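Local coordinates for FeeM (Uncultured bacterium, PDB 2G0B), which probably joins fatty acyl groups, delivered by an acyl carrier protein, to the amino group of tyrosine, making N-acyl amino acids such as N-dodecanoyl-tyrosine, at residues A35-F40 against Y165-A170; R23-T28 against V97-M102. All coordinates share one frame; numbering follows the deposited sequence.

Interaction 1: A35-F40 against Y165-A170; sequences AIDESF and YGTVNA. With NLT (N-dodecanoyl-L-tyrosine), chain I.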
loop_
_atom_site.group_PDB
_atom_site.type_symbol
_atom_site.label_atom_id
_atom_site.label_comp_id
_atom_site.label_asym_id
_atom_site.label_seq_id
_atom_site.Cartn_x
_atom_site.Cartn_y
_atom_site.Cartn_z
ATOM N N ALA A 35 4.223 -0.450 -15.760
ATOM C CA ALA A 35 3.400 -1.390 -16.519
ATOM C C ALA A 35 2.240 -1.927 -15.667
ATOM O O ALA A 35 2.399 -2.194 -14.480
ATOM C CB ALA A 35 4.243 -2.525 -17.047
ATOM N N ILE A 36 1.067 -2.057 -16.277
ATOM C CA ILE A 36 -0.079 -2.636 -15.583
ATOM C C ILE A 36 -0.218 -4.127 -15.883
ATOM O O ILE A 36 -0.406 -4.541 -17.033
ATOM C CB ILE A 36 -1.390 -1.858 -15.873
ATOM C CG1 ILE A 36 -1.424 -1.373 -17.324
ATOM C CG2 ILE A 36 -1.496 -0.673 -14.956
ATOM C CD1 ILE A 36 -2.862 -1.243 -17.929
ATOM N N ASP A 37 -0.079 -4.920 -14.829
ATOM C CA ASP A 37 -0.116 -6.366 -14.907
ATOM C C ASP A 37 -1.422 -6.864 -14.328
ATOM O O ASP A 37 -1.914 -6.325 -13.318
ATOM C CB ASP A 37 1.045 -6.938 -14.104
ATOM C CG ASP A 37 1.363 -8.368 -14.466
ATOM O OD1 ASP A 37 0.460 -9.228 -14.360
ATOM O OD2 ASP A 37 2.503 -8.732 -14.840
ATOM N N GLU A 38 -1.964 -7.923 -14.933
ATOM C CA GLU A 38 -3.268 -8.464 -14.530
ATOM C C GLU A 38 -3.213 -9.295 -13.238
ATOM O O GLU A 38 -4.257 -9.652 -12.681
ATOM C CB GLU A 38 -3.895 -9.269 -15.667
ATOM C CG GLU A 38 -4.807 -8.440 -16.571
ATOM C CD GLU A 38 -5.367 -9.237 -17.754
ATOM O OE1 GLU A 38 -4.656 -10.137 -18.276
ATOM O OE2 GLU A 38 -6.521 -8.953 -18.170
ATOM N N SER A 39 -1.997 -9.571 -12.759
ATOM C CA SER A 39 -1.792 -10.325 -11.523
ATOM C C SER A 39 -2.288 -9.569 -10.292
ATOM O O SER A 39 -2.774 -10.180 -9.338
ATOM C CB SER A 39 -0.320 -10.665 -11.351
ATOM O OG SER A 39 0.451 -9.486 -11.225
ATOM N N PHE A 40 -2.157 -8.239 -10.317
ATOM C CA PHE A 40 -2.553 -7.401 -9.192
ATOM C C PHE A 40 -4.063 -7.396 -9.017
ATOM O O PHE A 40 -4.560 -7.458 -7.898
ATOM C CB PHE A 40 -2.049 -5.975 -9.380
ATOM C CG PHE A 40 -0.654 -5.751 -8.878
ATOM C CD1 PHE A 40 0.352 -5.351 -9.749
ATOM C CD2 PHE A 40 -0.348 -5.907 -7.527
ATOM C CE1 PHE A 40 1.642 -5.119 -9.285
ATOM C CE2 PHE A 40 0.943 -5.688 -7.062
ATOM C CZ PHE A 40 1.939 -5.293 -7.942
ATOM N N TYR A 165 11.653 -4.768 -10.559
ATOM C CA TYR A 165 10.367 -5.417 -10.362
ATOM C C TYR A 165 9.734 -5.623 -11.730
ATOM O O TYR A 165 9.205 -4.684 -12.318
ATOM C CB TYR A 165 9.480 -4.545 -9.468
ATOM C CG TYR A 165 8.292 -5.241 -8.811
ATOM C CD1 TYR A 165 8.077 -6.615 -8.951
ATOM C CD2 TYR A 165 7.375 -4.506 -8.039
ATOM C CE1 TYR A 165 6.988 -7.239 -8.335
ATOM C CE2 TYR A 165 6.288 -5.121 -7.429
ATOM C CZ TYR A 165 6.097 -6.480 -7.584
ATOM O OH TYR A 165 5.025 -7.081 -6.982
ATOM N N GLY A 166 9.819 -6.857 -12.238
ATOM C CA GLY A 166 9.352 -7.197 -13.578
ATOM C C GLY A 166 7.875 -6.930 -13.808
ATOM O O GLY A 166 7.487 -6.448 -14.881
ATOM N N THR A 167 7.060 -7.236 -12.792
ATOM C CA THR A 167 5.620 -6.982 -12.803
ATOM C C THR A 167 5.301 -5.548 -13.226
ATOM O O THR A 167 4.432 -5.313 -14.077
ATOM C CB THR A 167 5.037 -7.232 -11.396
ATOM O OG1 THR A 167 5.442 -8.521 -10.931
ATOM C CG2 THR A 167 3.538 -7.344 -11.445
ATOM N N VAL A 168 6.043 -4.603 -12.660
ATOM C CA VAL A 168 5.792 -3.191 -12.874
ATOM C C VAL A 168 6.729 -2.567 -13.929
ATOM O O VAL A 168 6.452 -1.472 -14.436
ATOM C CB VAL A 168 5.902 -2.426 -11.540
ATOM C CG1 VAL A 168 5.434 -1.051 -11.699
ATOM C CG2 VAL A 168 5.067 -3.103 -10.484
ATOM N N ASN A 169 7.782 -3.308 -14.306
ATOM C CA ASN A 169 8.896 -2.782 -15.119
ATOM C C ASN A 169 9.419 -1.448 -14.586
ATOM O O ASN A 169 9.444 -0.433 -15.295
ATOM C CB ASN A 169 8.560 -2.708 -16.620
ATOM C CG ASN A 169 9.808 -2.841 -17.508
ATOM O OD1 ASN A 169 10.372 -3.930 -17.653
ATOM N ND2 ASN A 169 10.249 -1.727 -18.084
ATOM N N ALA A 170 9.794 -1.466 -13.310
ATOM C CA ALA A 170 10.327 -0.307 -12.618
ATOM C C ALA A 170 11.190 -0.808 -11.446
ATOM O O ALA A 170 11.029 -1.955 -11.012
ATOM C CB ALA A 170 9.195 0.561 -12.127
HETATM N N NLT I . 3.816 -0.326 -4.641
HETATM C C1 NLT I . 3.060 0.479 -3.884
HETATM O OL NLT I . 1.960 0.898 -4.227
HETATM C C2 NLT I . 3.658 0.883 -2.546
HETATM C C3 NLT I . 2.646 0.812 -1.395
HETATM C C4 NLT I . 3.059 1.711 -0.219
HETATM C C5 NLT I . 2.031 1.659 0.917
HETATM C C6 NLT I . 2.560 2.241 2.227
HETATM C C7 NLT I . 1.676 1.857 3.415
HETATM C C8 NLT I . 1.908 2.785 4.601
HETATM C C9 NLT I . 1.089 2.395 5.840
HETATM C C10 NLT I . 1.959 2.588 7.082
HETATM C C11 NLT I . 1.313 2.121 8.386
HETATM C C12 NLT I . 2.130 2.621 9.578
HETATM C CA NLT I . 3.483 -0.743 -6.004
HETATM C CB NLT I . 4.593 -1.624 -6.569
HETATM C CG NLT I . 5.671 -0.797 -7.238
HETATM C CD2 NLT I . 5.361 0.030 -8.309
HETATM C CE2 NLT I . 6.351 0.783 -8.915
HETATM C CZ NLT I . 7.653 0.697 -8.462
HETATM C CE1 NLT I . 7.969 -0.125 -7.388
HETATM C CD1 NLT I . 6.978 -0.874 -6.776
HETATM O OH NLT I . 8.599 1.416 -9.046
HETATM C C NLT I . 2.218 -1.548 -6.068
HETATM O O NLT I . 1.976 -2.338 -5.130
HETATM O O2 NLT I . 1.450 -1.408 -7.054
#
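The Phe40 ring meets the loop 165-170 along its outer end: Val168 CG2 sits at its edge, near the ring plane, and Thr167 CG2 approaches obliquely, 3.6 Å from Phe40 CE1. Over one face of the ring lies the ligand carboxylate, with NLT O2 4.0 Å from Phe40 CZ. The Tyr165 ring comes from the opposite direction; its OH reaches Phe40 CZ obliquely, while NLT CD1, part of the product's tyrosine ring, lies at its edge, in plane, 3.9 Å from Tyr165 CD2. Val168 turns CG1 toward the same product ring, coming within 3.5 Å of NLT CE2. In Thr167 a chi1 of -52° sets OG1 beside the backbone N and the methyl CG2 anti to it, lodged among Phe40 CE1, Asp37 CB and Ser39 OG. The backbones are tied by one nearly straight bond, Ala35 N to Val168 O (2.8 Å, 175° at the hydrogen), whose donor stands above the carbonyl plane. Asp37 N-caps helix 38-44, its OD1 accepting from Ser39 N (3.0 Å). A G1 beta bulge, two residues set against Tyr165, closes the turn. Apolar packing with a single backbone tie thus joins the start of helix 38-44 to this turn. Tyr165, Val168 and Ala170, whose CB is 3.3 Å from NLT OH, line the tyrosine end of the product pocket, with Phe40 a neighbour of the carboxylate.

Interaction 2: R23-T28 against V97-M102; sequences RIVRTT and VVQFAM. With NLT (N-dodecanoyl-L-tyrosine), chain I.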
loop_
_atom_site.group_PDB
_atom_site.type_symbol
_atom_site.label_atom_id
_atom_site.label_comp_id
_atom_site.label_asym_id
_atom_site.label_seq_id
_atom_site.Cartn_x
_atom_site.Cartn_y
_atom_site.Cartn_z
ATOM N N ARG A 23 -9.097 1.902 -11.964
ATOM C CA ARG A 23 -8.927 2.964 -12.946
ATOM C C ARG A 23 -7.933 4.019 -12.501
ATOM O O ARG A 23 -7.155 4.520 -13.313
ATOM C CB ARG A 23 -10.250 3.620 -13.233
ATOM C CG ARG A 23 -10.605 3.582 -14.645
ATOM C CD ARG A 23 -10.465 4.886 -15.364
ATOM N NE ARG A 23 -10.768 4.693 -16.778
ATOM C CZ ARG A 23 -11.470 5.536 -17.524
ATOM N NH1 ARG A 23 -11.928 6.662 -17.007
ATOM N NH2 ARG A 23 -11.699 5.254 -18.801
ATOM N N ILE A 24 -7.977 4.373 -11.217
ATOM C CA ILE A 24 -7.023 5.307 -10.666
ATOM C C ILE A 24 -5.633 4.703 -10.767
ATOM O O ILE A 24 -4.732 5.332 -11.308
ATOM C CB ILE A 24 -7.381 5.690 -9.214
ATOM C CG1 ILE A 24 -8.663 6.501 -9.194
ATOM C CG2 ILE A 24 -6.278 6.528 -8.587
ATOM C CD1 ILE A 24 -9.418 6.382 -7.928
ATOM N N VAL A 25 -5.498 3.444 -10.338
ATOM C CA VAL A 25 -4.214 2.731 -10.385
ATOM C C VAL A 25 -3.677 2.651 -11.803
ATOM O O VAL A 25 -2.510 2.916 -12.041
ATOM C CB VAL A 25 -4.307 1.317 -9.763
ATOM C CG1 VAL A 25 -2.968 0.620 -9.816
ATOM C CG2 VAL A 25 -4.772 1.402 -8.319
ATOM N N ARG A 26 -4.558 2.359 -12.749
ATOM C CA ARG A 26 -4.191 2.270 -14.151
ATOM C C ARG A 26 -3.672 3.588 -14.709
ATOM O O ARG A 26 -2.645 3.619 -15.383
ATOM C CB ARG A 26 -5.378 1.802 -14.969
ATOM C CG ARG A 26 -5.046 1.460 -16.390
ATOM C CD ARG A 26 -6.218 1.540 -17.304
ATOM N NE ARG A 26 -6.612 0.219 -17.776
ATOM C CZ ARG A 26 -7.840 -0.092 -18.211
ATOM N NH1 ARG A 26 -8.797 0.831 -18.207
ATOM N NH2 ARG A 26 -8.112 -1.331 -18.651
ATOM N N THR A 27 -4.381 4.672 -14.419
ATOM C CA THR A 27 -4.036 5.990 -14.952
ATOM C C THR A 27 -2.749 6.529 -14.322
ATOM O O THR A 27 -1.880 7.062 -15.020
ATOM C CB THR A 27 -5.208 6.954 -14.742
ATOM O OG1 THR A 27 -6.359 6.438 -15.417
ATOM C CG2 THR A 27 -4.967 8.278 -15.453
ATOM N N THR A 28 -2.624 6.333 -13.013
ATOM C CA THR A 28 -1.464 6.764 -12.248
ATOM C C THR A 28 -0.190 6.058 -12.709
ATOM O O THR A 28 0.837 6.711 -12.933
ATOM C CB THR A 28 -1.740 6.540 -10.732
ATOM O OG1 THR A 28 -2.406 7.688 -10.209
ATOM C CG2 THR A 28 -0.455 6.466 -9.896
ATOM N N VAL A 97 1.122 -4.342 1.610
ATOM C CA VAL A 97 0.313 -3.195 1.227
ATOM C C VAL A 97 0.620 -2.859 -0.223
ATOM O O VAL A 97 1.780 -2.632 -0.597
ATOM C CB VAL A 97 0.572 -1.977 2.123
ATOM C CG1 VAL A 97 -0.468 -0.939 1.885
ATOM C CG2 VAL A 97 0.567 -2.381 3.575
ATOM N N VAL A 98 -0.429 -2.791 -1.028
ATOM C CA VAL A 98 -0.284 -2.854 -2.464
ATOM C C VAL A 98 -1.301 -1.918 -3.196
ATOM O O VAL A 98 -2.296 -1.489 -2.597
ATOM C CB VAL A 98 -0.419 -4.343 -2.884
ATOM C CG1 VAL A 98 -1.685 -4.608 -3.674
ATOM C CG2 VAL A 98 0.795 -4.810 -3.592
ATOM N N GLN A 99 -1.002 -1.580 -4.462
ATOM C CA GLN A 99 -1.894 -0.776 -5.337
ATOM C C GLN A 99 -2.309 0.578 -4.737
ATOM O O GLN A 99 -3.474 0.987 -4.820
ATOM C CB GLN A 99 -3.131 -1.579 -5.798
ATOM C CG GLN A 99 -2.828 -2.847 -6.588
ATOM C CD GLN A 99 -2.664 -2.613 -8.092
ATOM O OE1 GLN A 99 -1.544 -2.431 -8.585
ATOM N NE2 GLN A 99 -3.769 -2.664 -8.822
ATOM N N PHE A 100 -1.346 1.251 -4.117
ATOM C CA PHE A 100 -1.546 2.588 -3.601
ATOM C C PHE A 100 -1.448 3.584 -4.756
ATOM O O PHE A 100 -0.444 3.621 -5.477
ATOM C CB PHE A 100 -0.503 2.895 -2.526
ATOM C CG PHE A 100 -0.483 4.329 -2.083
ATOM C CD1 PHE A 100 -1.647 4.979 -1.726
ATOM C CD2 PHE A 100 0.711 5.018 -2.000
ATOM C CE1 PHE A 100 -1.624 6.284 -1.326
ATOM C CE2 PHE A 100 0.741 6.331 -1.593
ATOM C CZ PHE A 100 -0.426 6.964 -1.255
ATOM N N ALA A 101 -2.506 4.368 -4.938
ATOM C CA ALA A 101 -2.575 5.332 -6.026
ATOM C C ALA A 101 -3.501 6.465 -5.672
ATOM O O ALA A 101 -4.503 6.260 -5.001
ATOM C CB ALA A 101 -3.037 4.653 -7.322
ATOM N N MET A 102 -3.127 7.673 -6.094
ATOM C CA MET A 102 -3.945 8.869 -5.930
ATOM C C MET A 102 -4.033 9.539 -7.281
ATOM O O MET A 102 -3.056 9.563 -8.020
ATOM C CB MET A 102 -3.302 9.849 -4.934
ATOM C CG MET A 102 -2.848 9.252 -3.602
ATOM S SD MET A 102 -3.997 9.575 -2.304
ATOM C CE MET A 102 -3.840 11.338 -2.099
HETATM N N NLT I . 3.816 -0.326 -4.641
HETATM C C1 NLT I . 3.060 0.479 -3.884
HETATM O OL NLT I . 1.960 0.898 -4.227
HETATM C C2 NLT I . 3.658 0.883 -2.546
HETATM C C3 NLT I . 2.646 0.812 -1.395
HETATM C C4 NLT I . 3.059 1.711 -0.219
HETATM C C5 NLT I . 2.031 1.659 0.917
HETATM C C6 NLT I . 2.560 2.241 2.227
HETATM C C7 NLT I . 1.676 1.857 3.415
HETATM C C8 NLT I . 1.908 2.785 4.601
HETATM C C9 NLT I . 1.089 2.395 5.840
HETATM C C10 NLT I . 1.959 2.588 7.082
HETATM C C11 NLT I . 1.313 2.121 8.386
HETATM C C12 NLT I . 2.130 2.621 9.578
HETATM C CA NLT I . 3.483 -0.743 -6.004
HETATM C CB NLT I . 4.593 -1.624 -6.569
HETATM C CG NLT I . 5.671 -0.797 -7.238
HETATM C CD2 NLT I . 5.361 0.030 -8.309
HETATM C CE2 NLT I . 6.351 0.783 -8.915
HETATM C CZ NLT I . 7.653 0.697 -8.462
HETATM C CE1 NLT I . 7.969 -0.125 -7.388
HETATM C CD1 NLT I . 6.978 -0.874 -6.776
HETATM O OH NLT I . 8.599 1.416 -9.046
HETATM C C NLT I . 2.218 -1.548 -6.068
HETATM O O NLT I . 1.976 -2.338 -5.130
HETATM O O2 NLT I . 1.450 -1.408 -7.054
#
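Apolar packing carries most of this contact: Ala101 CB points from strand 97-102 into helix 23-28 and meets Val25 CG2 at 3.8 Å, Ile24 CG2 at 4.0 Å and the methyl of Thr28. The short segments cross at 77°, their axes 7.4 Å apart, and the small alanine lets the helix backbone come close, with Ala101 CB 3.8 Å from Val25 CA. Val25 also places CG1 against the end of Gln99, 3.5 Å from NE2; the two side chains meet at about a right angle. The Gln99 chain bends at chi2 (-87°), bringing its amide back toward the helix. Polar contact between the segments is slight, a weak hydrogen bond from Thr28 OG1 to Met102 O (3.0 Å). Within these segments, polar bonds to the product come from the strand backbone, and Tyr29, Ser142, Asn144 and Pro171 add others. Gln99 N donates to the carboxylate oxygen NLT O (3.1 Å, 164° at the hydrogen), and Phe100 N bonds weakly to the amide carbonyl oxygen NLT OL. Left-handed backbone angles at Gln99 break the regular strand and let both consecutive N-H groups face the product, consistent with the bulged cofactor-binding strand of N-acetyltransferases. Two residues before Gln99, Val97 CG1 rests 3.7 Å from NLT C5 of the dodecanoyl chain. Val25, Ile24 and Thr28 thus pack on Ala101, and Val25 on the Gln99 amide, leaving main-chain N-H groups to bind the ligand.

Overall arrangement
Interaction 2 is the more central and is buried, seating helix 15-31 on strand 94-102 within the mixed sheet of an acetyltransferase-clan fold; interaction 1 lies farther out and is partly exposed, bringing the start of helix 38-44 against a sheet-edge turn. The two helices follow each other in the chain, and the contacts, with centres about 12 Å apart, touch directly: Phe40 packs on Val98 and Gln99, and Ile36 on Arg26. Both meet the product. Interaction 1 contacts its tyrosine ring through side chains, whereas interaction 2 binds the carboxylate and, weakly, the amide carbonyl through strand N-H donors and flanks the acyl tail.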